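Local structure of enoyl-CoA hydratase (Mycobacterium tuberculosis, 5KJP) at residues A[243-251]-A[257-265]. The protein probably catalyses the reversible addition of water to the double bond of enoyl-CoA thioesters in fatty acid metabolism, as a member of the crotonase superfamily. Sequence-based numbering, arbitrary orientation.
Sequences TSNDAKEGA and RRRPRWTGT
E249 OE2 is gripped from opposite faces of its carboxylate plane: R258 NH1 donates at 2.8 Å in a salt bridge, and the backbone N of R261 adds a nearly straight bond (178°). Glutamate has the length to reach both; with CG anti to the backbone N (chi1 169°) and a bend at chi2, the carboxylate is carried to the tail. A water joins OE1 to R258 NH2, while R258 NH1 also bonds R259 O. One turn earlier, the shorter D246 spreads its two oxygens over successive amides, OD1 taking T263 N at 2.8 Å through its syn lone pair and OD2 taking G264 N at 2.9 Å. G264, with its positive phi, turns the chain so that T265 folds back onto the helix start. There T265 OXT accepts from N245 N and T265 O from D246 N, both at 2.8 Å, while N245 ND2 meets T265 OG1 in the amide plane. Beside D246, W262 sets CZ3, at the edge of its ring, against D246 O (3.2 Å) and packs on G250, P209 of helix 209-221 and K141 of a neighbouring subunit; its NE1 bonds A206 O. The chain's last residues are thus fastened to its last helix, 245-255, whose dipole probably favours the terminal carboxylate.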
loop_
_atom_site.group_PDB
_atom_site.type_symbol
_atom_site.label_atom_id
_atom_site.label_comp_id
_atom_site.label_asym_id
_atom_site.label_seq_id
_atom_site.Cartn_x
_atom_site.Cartn_y
_atom_site.Cartn_z
ATOM N N THR A 243 -13.047 25.838 -13.108
ATOM C CA THR A 243 -13.862 26.953 -13.580
ATOM C C THR A 243 -14.463 27.757 -12.430
ATOM O O THR A 243 -15.275 28.649 -12.651
ATOM C CB THR A 243 -15.005 26.466 -14.491
ATOM O OG1 THR A 243 -15.834 25.557 -13.760
ATOM C CG2 THR A 243 -14.449 25.770 -15.728
ATOM N N SER A 244 -14.057 27.443 -11.206
ATOM C CA SER A 244 -14.613 28.119 -10.037
ATOM C C SER A 244 -14.075 29.536 -9.881
ATOM O O SER A 244 -13.023 29.877 -10.424
ATOM C CB SER A 244 -14.316 27.318 -8.766
ATOM O OG SER A 244 -12.916 27.230 -8.536
ATOM N N ASN A 245 -14.797 30.356 -9.125
ATOM C CA ASN A 245 -14.288 31.663 -8.736
ATOM C C ASN A 245 -12.974 31.560 -7.963
ATOM O O ASN A 245 -12.089 32.407 -8.104
ATOM C CB ASN A 245 -15.328 32.409 -7.901
ATOM C CG ASN A 245 -16.536 32.818 -8.716
ATOM O OD1 ASN A 245 -16.405 33.268 -9.853
ATOM N ND2 ASN A 245 -17.721 32.652 -8.144
ATOM N N ASP A 246 -12.847 30.514 -7.154
ATOM C CA ASP A 246 -11.658 30.349 -6.330
ATOM C C ASP A 246 -10.429 30.049 -7.177
ATOM O O ASP A 246 -9.306 30.401 -6.796
ATOM C CB ASP A 246 -11.869 29.245 -5.287
ATOM C CG ASP A 246 -12.588 29.748 -4.041
ATOM O OD1 ASP A 246 -12.741 30.984 -3.886
ATOM O OD2 ASP A 246 -12.999 28.906 -3.215
ATOM N N ALA A 247 -10.632 29.401 -8.320
ATOM C CA ALA A 247 -9.523 29.119 -9.226
ATOM C C ALA A 247 -8.957 30.433 -9.758
ATOM O O ALA A 247 -7.739 30.594 -9.881
ATOM C CB ALA A 247 -9.968 28.211 -10.378
ATOM N N LYS A 248 -9.845 31.375 -10.059
ATOM C CA LYS A 248 -9.424 32.695 -10.520
ATOM C C LYS A 248 -8.701 33.439 -9.403
ATOM O O LYS A 248 -7.623 33.994 -9.607
ATOM C CB LYS A 248 -10.627 33.507 -11.011
ATOM C CG LYS A 248 -10.300 34.944 -11.373
ATOM C CD LYS A 248 -11.543 35.661 -11.883
ATOM C CE LYS A 248 -11.268 37.131 -12.131
ATOM N NZ LYS A 248 -12.480 37.808 -12.685
ATOM N N GLU A 249 -9.306 33.441 -8.219
ATOM C CA GLU A 249 -8.752 34.132 -7.063
ATOM C C GLU A 249 -7.384 33.567 -6.680
ATOM O O GLU A 249 -6.477 34.312 -6.310
ATOM C CB GLU A 249 -9.726 34.038 -5.882
ATOM C CG GLU A 249 -9.175 34.495 -4.541
ATOM C CD GLU A 249 -8.874 35.983 -4.485
ATOM O OE1 GLU A 249 -9.271 36.726 -5.410
ATOM O OE2 GLU A 249 -8.231 36.410 -3.504
ATOM N N GLY A 250 -7.240 32.248 -6.778
ATOM C CA GLY A 250 -5.988 31.595 -6.454
ATOM C C GLY A 250 -4.878 32.048 -7.378
ATOM O O GLY A 250 -3.749 32.280 -6.941
ATOM N N ALA A 251 -5.202 32.193 -8.661
ATOM C CA ALA A 251 -4.215 32.614 -9.649
ATOM C C ALA A 251 -3.837 34.081 -9.448
ATOM O O ALA A 251 -2.666 34.446 -9.534
ATOM C CB ALA A 251 -4.744 32.387 -11.059
ATOM N N ARG A 257 1.431 37.806 -5.002
ATOM C CA ARG A 257 2.160 37.388 -3.798
ATOM C C ARG A 257 1.441 37.725 -2.496
ATOM O O ARG A 257 2.049 38.260 -1.571
ATOM C CB ARG A 257 3.552 38.019 -3.761
ATOM C CG ARG A 257 4.461 37.637 -4.905
ATOM C CD ARG A 257 5.848 38.201 -4.661
ATOM N NE ARG A 257 6.669 38.195 -5.865
ATOM C CZ ARG A 257 6.714 39.197 -6.737
ATOM N NH1 ARG A 257 5.977 40.282 -6.540
ATOM N NH2 ARG A 257 7.491 39.111 -7.807
ATOM N N ARG A 258 0.152 37.425 -2.423
ATOM C CA ARG A 258 -0.598 37.672 -1.201
ATOM C C ARG A 258 -1.614 36.561 -0.977
ATOM O O ARG A 258 -1.813 35.715 -1.846
ATOM C CB ARG A 258 -1.278 39.044 -1.254
ATOM C CG ARG A 258 -2.008 39.349 -2.550
ATOM C CD ARG A 258 -3.447 38.876 -2.502
ATOM N NE ARG A 258 -4.217 39.317 -3.664
ATOM C CZ ARG A 258 -5.460 38.925 -3.919
ATOM N NH1 ARG A 258 -6.069 38.081 -3.094
ATOM N NH2 ARG A 258 -6.093 39.372 -4.992
ATOM N N ARG A 259 -2.245 36.565 0.191
ATOM C CA ARG A 259 -3.163 35.496 0.553
ATOM C C ARG A 259 -4.432 35.561 -0.277
ATOM O O ARG A 259 -5.007 36.632 -0.475
ATOM C CB ARG A 259 -3.503 35.550 2.044
ATOM C CG ARG A 259 -2.331 35.195 2.944
ATOM C CD ARG A 259 -2.660 35.406 4.413
ATOM N NE ARG A 259 -1.484 35.244 5.266
ATOM C CZ ARG A 259 -1.509 35.324 6.593
ATOM N NH1 ARG A 259 -2.654 35.556 7.222
ATOM N NH2 ARG A 259 -0.393 35.164 7.293
ATOM N N PRO A 260 -4.862 34.408 -0.793
ATOM C CA PRO A 260 -6.128 34.305 -1.521
ATOM C C PRO A 260 -7.323 34.418 -0.586
ATOM O O PRO A 260 -7.297 33.879 0.517
ATOM C CB PRO A 260 -6.055 32.914 -2.157
ATOM C CG PRO A 260 -5.125 32.155 -1.271
ATOM C CD PRO A 260 -4.113 33.141 -0.796
ATOM N N ARG A 261 -8.355 35.128 -1.020
ATOM C CA ARG A 261 -9.577 35.227 -0.240
ATOM C C ARG A 261 -10.615 34.285 -0.833
ATOM O O ARG A 261 -11.340 34.649 -1.758
ATOM C CB ARG A 261 -10.091 36.666 -0.216
ATOM C CG ARG A 261 -9.047 37.684 0.216
ATOM C CD ARG A 261 -9.700 38.968 0.708
ATOM N NE ARG A 261 -8.861 39.683 1.666
ATOM C CZ ARG A 261 -9.148 40.886 2.161
ATOM N NH1 ARG A 261 -10.252 41.515 1.783
ATOM N NH2 ARG A 261 -8.327 41.462 3.029
ATOM N N TRP A 262 -10.664 33.065 -0.311
ATOM C CA TRP A 262 -11.535 32.041 -0.866
ATOM C C TRP A 262 -13.002 32.367 -0.613
ATOM O O TRP A 262 -13.341 32.983 0.396
ATOM C CB TRP A 262 -11.214 30.667 -0.268
ATOM C CG TRP A 262 -9.774 30.229 -0.345
ATOM C CD1 TRP A 262 -8.967 29.897 0.705
ATOM C CD2 TRP A 262 -8.980 30.055 -1.530
ATOM N NE1 TRP A 262 -7.721 29.529 0.252
ATOM C CE2 TRP A 262 -7.702 29.617 -1.115
ATOM C CE3 TRP A 262 -9.224 30.224 -2.896
ATOM C CZ2 TRP A 262 -6.676 29.341 -2.019
ATOM C CZ3 TRP A 262 -8.197 29.956 -3.793
ATOM C CH2 TRP A 262 -6.942 29.523 -3.349
ATOM N N THR A 263 -13.869 31.933 -1.523
ATOM C CA THR A 263 -15.313 32.073 -1.330
ATOM C C THR A 263 -16.030 30.721 -1.343
ATOM O O THR A 263 -17.216 30.643 -1.030
ATOM C CB THR A 263 -15.942 32.973 -2.411
ATOM O OG1 THR A 263 -15.795 32.352 -3.695
ATOM C CG2 THR A 263 -15.280 34.346 -2.425
ATOM N N GLY A 264 -15.310 29.664 -1.703
ATOM C CA GLY A 264 -15.910 28.348 -1.838
ATOM C C GLY A 264 -16.878 28.302 -3.006
ATOM O O GLY A 264 -17.825 27.515 -3.021
ATOM N N THR A 265 -16.650 29.178 -3.981
ATOM C CA THR A 265 -17.422 29.197 -5.220
ATOM C C THR A 265 -16.464 29.310 -6.400
ATOM O O THR A 265 -15.258 29.474 -6.194
ATOM C CB THR A 265 -18.431 30.368 -5.270
ATOM O OG1 THR A 265 -17.723 31.606 -5.402
ATOM C CG2 THR A 265 -19.289 30.405 -4.015
ATOM O OXT THR A 265 -16.862 29.244 -7.569
HETATM O O HOH W 1 -13.764 33.099 -5.087
HETATM O O HOH W 2 -8.538 39.327 -5.499
#